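Local coordinates for thiamine-monophosphate kinase (Aquifex aeolicus, PDB 1VQV), which catalyses the ATP-dependent phosphorylation of thiamine monophosphate to thiamine diphosphate, the active form of vitamin B1, at residues R191-K196 with P275-T280; V195-K200 with L264-P269; V151-T156 with T280-V285. All blocks are in the same frame, centred on the assembly; numbering follows the deposited sequence.

Following the chain from its N terminus, strand 150-153 comes first, then helix 195-201, strand 263-268, the loop 275-279 and strand 280-286. Contact 3 pairs the first of these strands with the last and closes the widest loop, with 123 residues between its segments. Contact 1 starts from the turn leading into helix 195-201 and returns to the loop 275-279, contact 2 from the helix itself to strand 263-268; their segments share Val195 and Lys196. Contact 2 nests inside contact 1, and contact 1 inside contact 3, with which it shares Thr280. Strand 150-153 lies between strands 263-268 and 280-286 in one sheet; contacts 1 and 2 set the helix and its leading turn against it.

Contact 1 (R191-K196 with P275-T280); sequences RIDYVK and PFLDMT
Tyr194 and Leu277 make the nearest backbone approach, CA to CA 7.7 Å, too far for main-chain pairing, so side chains bridge the turn leading into helix 195-201 and the loop 275-279. Leu277 lays CD1 over one face of the Tyr194 ring, 3.9 Å from the centroid and 9° off the normal, a CH-pi contact almost above the ring centre. Beyond the ring, Tyr194 OH donates to Asp278 OD2 (2.9 Å), reaching that oxygen on its anti side, 34° out of the carboxylate plane. Arg191 NH2 meets the other oxygen, Asp278 OD1, at 2.7 Å in a salt bridge whose hydrogen bond is weak, its N-H...O angle only 122°. Arg191 NH1 also bonds the syn lone pair of Asp193 OD1 (2.8 Å), an oxygen close to the guanidinium plane, so Arg191, Asp193 and Asp278 form a salt-bridge network. A phenylalanine at Tyr194 would remove the hydroxyl, and Asp278 OD2 would probably lose that donor, leaving the carboxylate less firmly oriented. Asp278 OD2 also accepts from Gly155 N, after strand 150-153, while Tyr194 packs on Leu264 and Phe266 of strand 263-268 and Leu277 on His197 of helix 195-201.

Contact 2 (V195-K200 with L264-P269); sequences VKHIQK and LLFTHP
His197 and His268 meet through their ring nitrogens: NE2 of His197 lies 2.8 Å from NE2 of His268, a hydrogen bond that either imidazole could donate. Each nitrogen sits at the edge of the other ring, and the planes are turned 62° apart, so the histidines meet rim to rim without stacking. The bond would require one imidazole to present a protonated NE2 and the other a bare one. Phe266 completes the aromatic cluster, its CE1 3.7 Å from His197 NE2, with the two rings obliquely inclined. Next to this polar pair, Ile198 sets CD1 over one face of the Phe266 ring, 3.9 Å from the centroid and 24° off the normal, shifted toward CG and CD1. Its CG1 also touches Leu264 CD1 at 4.0 Å, where the two side chains come tip to tip.

In the next shell, His268 ND1 donates to Pro269 O (2.9 Å), approaching from above the carbonyl plane; this second bond restrains the rotation of the imidazole. His197 swings its ring across to the strand with CG anti to the backbone N. Phe152 of strand 150-153 meets the rings of Phe266 and His268, and Tyr201 meets that of His197.

The segment axes of helix 195-200 and strand 264-268 approach to 9.9 Å at 46°. Leu264, Phe266 and His268, alternate residues of the strand, all point toward the helix, whereas Leu265 points away and touches Val151 and Val153. The side chain of Leu264 lies about 5 Å from that of Asp207, a magnesium ligand, which places the contact beside the metal site. This is the alternation of a beta strand covered by a helix, here a helix packed on a mixed, largely antiparallel sheet.

Contact 3 (V151-T156 with T280-V285); sequences VFVSGT and TEIGRV
A classic beta bulge interrupts the antiparallel pairing of strands 150-153 and 280-286: Ile282 and Gly283 both face Val151, the residue most covered by this contact. Its backbone serves both of them. Val151 O accepts from Ile282 N at 2.6 Å, with an N-H...O angle of 171° and the donor nearly in line with the C=O bond, whereas Val151 N donates to Gly283 O at 2.9 Å from above the carbonyl plane. The register consequently shifts by one residue before Phe152, which faces Glu281 as a non-hydrogen-bonded pair. Val151 CG2 lies 3.7 Å from Val285 CG2, the two side chains crossing at about a right angle.

Thr280 and Val153 form a hydrogen-bonded pair on the far side of the shift, with Val153 N to Thr280 O at 3.1 Å and Thr280 N to Val153 O at 3.2 Å. Val153 CG1 also packs against Ile282 CD1 at 3.9 Å, on the sheet face that carries Val151. Phe152 and Glu281 occupy the other face; the glutamate's carboxylate continues to a salt bridge with Lys233. With its CG anti to the carbonyl carbon (chi1 -53°), the Phe152 ring is crossed obliquely by the aliphatic stem of Glu281, CE2 standing 3.6 Å from Glu281 CB while Glu281 CG lies over one ring face, near the rim.

Contact 1 (R191-K196 with P275-T280)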
loop_
_atom_site.group_PDB
_atom_site.type_symbol
_atom_site.label_atom_id
_atom_site.label_comp_id
_atom_site.label_asym_id
_atom_site.label_seq_id
_atom_site.Cartn_x
_atom_site.Cartn_y
_atom_site.Cartn_z
ATOM N N ARG B 191 20.846 -3.318 -2.854
ATOM C CA ARG B 191 21.881 -4.316 -3.047
ATOM C C ARG B 191 21.302 -5.606 -3.557
ATOM O O ARG B 191 21.549 -6.673 -3.010
ATOM C CB ARG B 191 22.599 -4.548 -1.730
ATOM C CG ARG B 191 23.182 -3.277 -1.188
ATOM C CD ARG B 191 23.862 -2.515 -2.298
ATOM N NE ARG B 191 25.264 -2.293 -1.983
ATOM C CZ ARG B 191 26.276 -2.917 -2.568
ATOM N NH1 ARG B 191 26.056 -3.813 -3.523
ATOM N NH2 ARG B 191 27.509 -2.652 -2.180
ATOM N N ILE B 192 20.538 -5.505 -4.635
ATOM C CA ILE B 192 19.895 -6.672 -5.190
ATOM C C ILE B 192 20.939 -7.673 -5.627
ATOM O O ILE B 192 20.616 -8.820 -5.947
ATOM C CB ILE B 192 18.970 -6.306 -6.368
ATOM C CG1 ILE B 192 18.197 -7.558 -6.784
ATOM C CG2 ILE B 192 19.781 -5.680 -7.505
ATOM C CD1 ILE B 192 17.102 -7.329 -7.773
ATOM N N ASP B 193 22.193 -7.227 -5.609
ATOM C CA ASP B 193 23.351 -8.049 -5.968
ATOM C C ASP B 193 23.853 -8.919 -4.798
ATOM O O ASP B 193 24.825 -9.644 -4.931
ATOM C CB ASP B 193 24.485 -7.146 -6.487
ATOM C CG ASP B 193 25.005 -6.171 -5.435
ATOM O OD1 ASP B 193 24.228 -5.651 -4.615
ATOM O OD2 ASP B 193 26.213 -5.891 -5.432
ATOM N N TYR B 194 23.166 -8.844 -3.665
ATOM C CA TYR B 194 23.508 -9.610 -2.469
ATOM C C TYR B 194 22.460 -10.685 -2.202
ATOM O O TYR B 194 22.534 -11.401 -1.198
ATOM C CB TYR B 194 23.528 -8.706 -1.243
ATOM C CG TYR B 194 24.838 -8.050 -0.942
ATOM C CD1 TYR B 194 25.345 -7.056 -1.765
ATOM C CD2 TYR B 194 25.573 -8.426 0.184
ATOM C CE1 TYR B 194 26.551 -6.449 -1.479
ATOM C CE2 TYR B 194 26.779 -7.829 0.480
ATOM C CZ TYR B 194 27.265 -6.842 -0.352
ATOM O OH TYR B 194 28.467 -6.256 -0.041
ATOM N N VAL B 195 21.468 -10.787 -3.077
ATOM C CA VAL B 195 20.422 -11.757 -2.834
ATOM C C VAL B 195 20.966 -13.161 -2.690
ATOM O O VAL B 195 20.747 -13.791 -1.658
ATOM C CB VAL B 195 19.304 -11.678 -3.918
ATOM C CG1 VAL B 195 18.583 -13.011 -4.062
ATOM C CG2 VAL B 195 18.282 -10.618 -3.499
ATOM N N LYS B 196 21.690 -13.645 -3.696
ATOM C CA LYS B 196 22.265 -14.992 -3.644
ATOM C C LYS B 196 23.069 -15.233 -2.365
ATOM O O LYS B 196 22.918 -16.258 -1.703
ATOM C CB LYS B 196 23.163 -15.213 -4.853
ATOM C CG LYS B 196 22.464 -14.984 -6.169
ATOM C CD LYS B 196 21.325 -15.974 -6.363
ATOM C CE LYS B 196 20.835 -15.948 -7.798
ATOM N NZ LYS B 196 21.952 -16.255 -8.726
ATOM N N PRO B 275 34.098 -13.399 -3.085
ATOM C CA PRO B 275 35.221 -12.858 -3.856
ATOM C C PRO B 275 34.843 -11.671 -4.744
ATOM O O PRO B 275 35.713 -11.060 -5.369
ATOM C CB PRO B 275 35.638 -14.047 -4.703
ATOM C CG PRO B 275 34.312 -14.632 -5.054
ATOM C CD PRO B 275 33.615 -14.648 -3.707
ATOM N N PHE B 276 33.548 -11.359 -4.803
ATOM C CA PHE B 276 33.056 -10.283 -5.658
ATOM C C PHE B 276 32.305 -9.140 -4.986
ATOM O O PHE B 276 32.193 -8.072 -5.570
ATOM C CB PHE B 276 32.152 -10.858 -6.750
ATOM C CG PHE B 276 32.807 -11.903 -7.597
ATOM C CD1 PHE B 276 32.318 -13.207 -7.612
ATOM C CD2 PHE B 276 33.898 -11.584 -8.398
ATOM C CE1 PHE B 276 32.903 -14.174 -8.405
ATOM C CE2 PHE B 276 34.494 -12.552 -9.202
ATOM C CZ PHE B 276 33.991 -13.853 -9.204
ATOM N N LEU B 277 31.792 -9.350 -3.777
ATOM C CA LEU B 277 31.034 -8.311 -3.073
ATOM C C LEU B 277 31.865 -7.465 -2.111
ATOM O O LEU B 277 32.699 -7.995 -1.374
ATOM C CB LEU B 277 29.873 -8.946 -2.305
ATOM C CG LEU B 277 28.928 -9.830 -3.120
ATOM C CD1 LEU B 277 27.888 -10.453 -2.202
ATOM C CD2 LEU B 277 28.263 -8.995 -4.200
ATOM N N ASP B 278 31.605 -6.152 -2.118
ATOM C CA ASP B 278 32.302 -5.175 -1.263
ATOM C C ASP B 278 31.922 -5.272 0.207
ATOM O O ASP B 278 31.769 -4.278 0.924
ATOM C CB ASP B 278 32.072 -3.742 -1.769
ATOM C CG ASP B 278 30.621 -3.286 -1.655
ATOM O OD1 ASP B 278 30.233 -2.405 -2.433
ATOM O OD2 ASP B 278 29.868 -3.775 -0.797
HETATM N N MSE B 279 31.792 -6.515 0.632
HETATM C CA MSE B 279 31.452 -6.909 1.994
HETATM C C MSE B 279 32.536 -6.434 2.987
HETATM O O MSE B 279 33.722 -6.459 2.669
HETATM C CB MSE B 279 31.366 -8.429 1.979
HETATM C CG MSE B 279 30.658 -9.092 3.093
HETATM SE SE MSE B 279 30.677 -10.967 2.642
HETATM C CE MSE B 279 30.138 -10.896 0.764
ATOM N N THR B 280 32.133 -5.991 4.174
ATOM C CA THR B 280 33.088 -5.524 5.186
ATOM C C THR B 280 32.712 -5.995 6.595
ATOM O O THR B 280 31.629 -5.676 7.103
ATOM C CB THR B 280 33.163 -3.989 5.225
ATOM O OG1 THR B 280 33.508 -3.492 3.927
ATOM C CG2 THR B 280 34.202 -3.530 6.232
#

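Contact 2 (V195-K200 with L264-P269)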
loop_
_atom_site.group_PDB
_atom_site.type_symbol
_atom_site.label_atom_id
_atom_site.label_comp_id
_atom_site.label_asym_id
_atom_site.label_seq_id
_atom_site.Cartn_x
_atom_site.Cartn_y
_atom_site.Cartn_z
ATOM N N VAL B 195 21.468 -10.787 -3.077
ATOM C CA VAL B 195 20.422 -11.757 -2.834
ATOM C C VAL B 195 20.966 -13.161 -2.690
ATOM O O VAL B 195 20.747 -13.791 -1.658
ATOM C CB VAL B 195 19.304 -11.678 -3.918
ATOM C CG1 VAL B 195 18.583 -13.011 -4.062
ATOM C CG2 VAL B 195 18.282 -10.618 -3.499
ATOM N N LYS B 196 21.690 -13.645 -3.696
ATOM C CA LYS B 196 22.265 -14.992 -3.644
ATOM C C LYS B 196 23.069 -15.233 -2.365
ATOM O O LYS B 196 22.918 -16.258 -1.703
ATOM C CB LYS B 196 23.163 -15.213 -4.853
ATOM C CG LYS B 196 22.464 -14.984 -6.169
ATOM C CD LYS B 196 21.325 -15.974 -6.363
ATOM C CE LYS B 196 20.835 -15.948 -7.798
ATOM N NZ LYS B 196 21.952 -16.255 -8.726
ATOM N N HIS B 197 23.921 -14.277 -2.016
ATOM C CA HIS B 197 24.739 -14.424 -0.830
ATOM C C HIS B 197 23.921 -14.491 0.444
ATOM O O HIS B 197 24.173 -15.330 1.295
ATOM C CB HIS B 197 25.749 -13.278 -0.710
ATOM C CG HIS B 197 26.711 -13.459 0.421
ATOM N ND1 HIS B 197 27.798 -14.301 0.342
ATOM C CD2 HIS B 197 26.699 -12.972 1.686
ATOM C CE1 HIS B 197 28.413 -14.328 1.510
ATOM N NE2 HIS B 197 27.766 -13.530 2.341
ATOM N N ILE B 198 22.943 -13.603 0.573
ATOM C CA ILE B 198 22.113 -13.562 1.777
ATOM C C ILE B 198 21.139 -14.736 1.903
ATOM O O ILE B 198 20.920 -15.247 3.006
ATOM C CB ILE B 198 21.313 -12.250 1.841
ATOM C CG1 ILE B 198 22.277 -11.058 1.869
ATOM C CG2 ILE B 198 20.414 -12.251 3.058
ATOM C CD1 ILE B 198 23.180 -11.000 3.085
ATOM N N GLN B 199 20.563 -15.143 0.771
ATOM C CA GLN B 199 19.612 -16.249 0.715
ATOM C C GLN B 199 20.366 -17.567 0.836
ATOM O O GLN B 199 19.794 -18.636 0.619
ATOM C CB GLN B 199 18.827 -16.252 -0.628
ATOM C CG GLN B 199 19.575 -16.892 -1.840
ATOM C CD GLN B 199 18.760 -16.963 -3.165
ATOM O OE1 GLN B 199 18.303 -15.944 -3.704
ATOM N NE2 GLN B 199 18.605 -18.176 -3.695
ATOM N N LYS B 200 21.643 -17.498 1.197
ATOM C CA LYS B 200 22.459 -18.702 1.275
ATOM C C LYS B 200 23.447 -18.773 2.423
ATOM O O LYS B 200 23.815 -19.864 2.851
ATOM C CB LYS B 200 23.222 -18.862 -0.039
ATOM C CG LYS B 200 24.266 -19.963 -0.072
ATOM C CD LYS B 200 23.707 -21.265 -0.638
ATOM C CE LYS B 200 24.843 -22.171 -1.087
ATOM N NZ LYS B 200 25.737 -21.420 -2.013
ATOM N N LEU B 264 23.090 -3.455 3.670
ATOM C CA LEU B 264 22.750 -4.639 4.445
ATOM C C LEU B 264 23.589 -4.830 5.697
ATOM O O LEU B 264 24.772 -4.505 5.718
ATOM C CB LEU B 264 22.900 -5.878 3.575
ATOM C CG LEU B 264 21.990 -5.937 2.361
ATOM C CD1 LEU B 264 22.419 -7.062 1.462
ATOM C CD2 LEU B 264 20.542 -6.124 2.826
ATOM N N LEU B 265 22.959 -5.353 6.745
ATOM C CA LEU B 265 23.641 -5.663 7.999
ATOM C C LEU B 265 23.268 -7.121 8.219
ATOM O O LEU B 265 22.122 -7.423 8.540
ATOM C CB LEU B 265 23.121 -4.808 9.146
ATOM C CG LEU B 265 23.652 -5.180 10.529
ATOM C CD1 LEU B 265 25.149 -5.042 10.577
ATOM C CD2 LEU B 265 23.015 -4.286 11.567
ATOM N N PHE B 266 24.229 -8.019 8.013
ATOM C CA PHE B 266 23.987 -9.448 8.133
ATOM C C PHE B 266 25.047 -10.147 8.957
ATOM O O PHE B 266 26.045 -9.547 9.312
ATOM C CB PHE B 266 23.902 -10.076 6.726
ATOM C CG PHE B 266 25.119 -9.818 5.838
ATOM C CD1 PHE B 266 25.970 -10.861 5.467
ATOM C CD2 PHE B 266 25.401 -8.540 5.348
ATOM C CE1 PHE B 266 27.079 -10.635 4.620
ATOM C CE2 PHE B 266 26.505 -8.311 4.507
ATOM C CZ PHE B 266 27.341 -9.363 4.147
ATOM N N THR B 267 24.827 -11.414 9.285
ATOM C CA THR B 267 25.809 -12.162 10.057
ATOM C C THR B 267 25.940 -13.593 9.583
ATOM O O THR B 267 24.965 -14.222 9.163
ATOM C CB THR B 267 25.478 -12.237 11.558
ATOM O OG1 THR B 267 24.445 -13.203 11.767
ATOM C CG2 THR B 267 25.044 -10.905 12.084
ATOM N N HIS B 268 27.171 -14.087 9.661
ATOM C CA HIS B 268 27.517 -15.452 9.310
ATOM C C HIS B 268 28.999 -15.716 9.593
ATOM O O HIS B 268 29.772 -14.782 9.824
ATOM C CB HIS B 268 27.143 -15.761 7.845
ATOM C CG HIS B 268 27.863 -14.933 6.819
ATOM N ND1 HIS B 268 29.233 -14.789 6.798
ATOM C CD2 HIS B 268 27.407 -14.323 5.698
ATOM C CE1 HIS B 268 29.589 -14.135 5.704
ATOM N NE2 HIS B 268 28.500 -13.844 5.021
ATOM N N PRO B 269 29.409 -17.001 9.629
ATOM C CA PRO B 269 30.823 -17.303 9.893
ATOM C C PRO B 269 31.782 -16.594 8.917
ATOM O O PRO B 269 31.483 -16.445 7.729
ATOM C CB PRO B 269 30.880 -18.839 9.809
ATOM C CG PRO B 269 29.675 -19.207 8.980
ATOM C CD PRO B 269 28.625 -18.239 9.455
#

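Contact 3 (V151-T156 with T280-V285)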
loop_
_atom_site.group_PDB
_atom_site.type_symbol
_atom_site.label_atom_id
_atom_site.label_comp_id
_atom_site.label_asym_id
_atom_site.label_seq_id
_atom_site.Cartn_x
_atom_site.Cartn_y
_atom_site.Cartn_z
ATOM N N VAL B 151 30.187 -9.929 11.888
ATOM C CA VAL B 151 29.126 -9.004 11.499
ATOM C C VAL B 151 29.584 -8.169 10.304
ATOM O O VAL B 151 30.576 -7.450 10.381
ATOM C CB VAL B 151 28.714 -8.087 12.690
ATOM C CG1 VAL B 151 27.483 -7.259 12.321
ATOM C CG2 VAL B 151 28.420 -8.942 13.922
ATOM N N PHE B 152 28.864 -8.292 9.195
ATOM C CA PHE B 152 29.206 -7.555 7.977
ATOM C C PHE B 152 28.157 -6.525 7.591
ATOM O O PHE B 152 27.005 -6.599 8.034
ATOM C CB PHE B 152 29.349 -8.492 6.767
ATOM C CG PHE B 152 30.290 -9.630 6.974
ATOM C CD1 PHE B 152 29.890 -10.763 7.682
ATOM C CD2 PHE B 152 31.575 -9.582 6.447
ATOM C CE1 PHE B 152 30.765 -11.844 7.862
ATOM C CE2 PHE B 152 32.456 -10.649 6.620
ATOM C CZ PHE B 152 32.050 -11.786 7.329
ATOM N N VAL B 153 28.581 -5.568 6.766
ATOM C CA VAL B 153 27.708 -4.541 6.202
ATOM C C VAL B 153 28.170 -4.374 4.759
ATOM O O VAL B 153 29.344 -4.550 4.451
ATOM C CB VAL B 153 27.787 -3.147 6.916
ATOM C CG1 VAL B 153 27.374 -3.273 8.364
ATOM C CG2 VAL B 153 29.183 -2.540 6.783
ATOM N N SER B 154 27.249 -4.056 3.861
ATOM C CA SER B 154 27.626 -3.859 2.470
ATOM C C SER B 154 27.907 -2.384 2.280
ATOM O O SER B 154 27.521 -1.573 3.112
ATOM C CB SER B 154 26.504 -4.305 1.531
ATOM O OG SER B 154 25.292 -3.651 1.833
ATOM N N GLY B 155 28.597 -2.044 1.197
ATOM C CA GLY B 155 28.905 -0.656 0.917
ATOM C C GLY B 155 29.543 0.075 2.078
ATOM O O GLY B 155 30.212 -0.531 2.919
ATOM N N THR B 156 29.333 1.387 2.111
ATOM C CA THR B 156 29.865 2.262 3.160
ATOM C C THR B 156 28.697 2.859 3.946
ATOM O O THR B 156 27.544 2.696 3.560
ATOM C CB THR B 156 30.735 3.402 2.540
ATOM O OG1 THR B 156 29.946 4.195 1.633
ATOM C CG2 THR B 156 31.906 2.808 1.759
ATOM N N THR B 280 32.133 -5.991 4.174
ATOM C CA THR B 280 33.088 -5.524 5.186
ATOM C C THR B 280 32.712 -5.995 6.595
ATOM O O THR B 280 31.629 -5.676 7.103
ATOM C CB THR B 280 33.163 -3.989 5.225
ATOM O OG1 THR B 280 33.508 -3.492 3.927
ATOM C CG2 THR B 280 34.202 -3.530 6.232
ATOM N N GLU B 281 33.596 -6.755 7.229
ATOM C CA GLU B 281 33.325 -7.229 8.578
ATOM C C GLU B 281 33.606 -6.088 9.560
ATOM O O GLU B 281 34.665 -5.474 9.530
ATOM C CB GLU B 281 34.206 -8.428 8.913
ATOM C CG GLU B 281 33.895 -8.996 10.278
ATOM C CD GLU B 281 35.071 -9.709 10.893
ATOM O OE1 GLU B 281 35.476 -10.772 10.365
ATOM O OE2 GLU B 281 35.593 -9.190 11.908
ATOM N N ILE B 282 32.661 -5.820 10.447
ATOM C CA ILE B 282 32.834 -4.722 11.378
ATOM C C ILE B 282 32.871 -5.129 12.846
ATOM O O ILE B 282 33.264 -4.343 13.708
ATOM C CB ILE B 282 31.720 -3.676 11.181
ATOM C CG1 ILE B 282 30.362 -4.301 11.483
ATOM C CG2 ILE B 282 31.740 -3.161 9.751
ATOM C CD1 ILE B 282 29.286 -3.279 11.714
ATOM N N GLY B 283 32.473 -6.358 13.134
ATOM C CA GLY B 283 32.482 -6.798 14.513
ATOM C C GLY B 283 32.173 -8.268 14.660
ATOM O O GLY B 283 32.213 -9.012 13.675
ATOM N N ARG B 284 31.847 -8.688 15.880
ATOM C CA ARG B 284 31.547 -10.097 16.144
ATOM C C ARG B 284 30.312 -10.311 17.014
ATOM O O ARG B 284 29.905 -9.430 17.776
ATOM C CB ARG B 284 32.753 -10.769 16.816
ATOM C CG ARG B 284 34.109 -10.303 16.277
ATOM C CD ARG B 284 35.252 -11.257 16.652
ATOM N NE ARG B 284 35.269 -11.604 18.074
ATOM C CZ ARG B 284 36.263 -12.260 18.681
ATOM N NH1 ARG B 284 37.336 -12.637 17.981
ATOM N NH2 ARG B 284 36.181 -12.558 19.983
ATOM N N VAL B 285 29.718 -11.490 16.880
ATOM C CA VAL B 285 28.551 -11.872 17.669
ATOM C C VAL B 285 29.074 -12.791 18.781
ATOM O O VAL B 285 29.828 -13.743 18.520
ATOM C CB VAL B 285 27.501 -12.624 16.808
ATOM C CG1 VAL B 285 26.434 -13.206 17.682
ATOM C CG2 VAL B 285 26.873 -11.680 15.815
#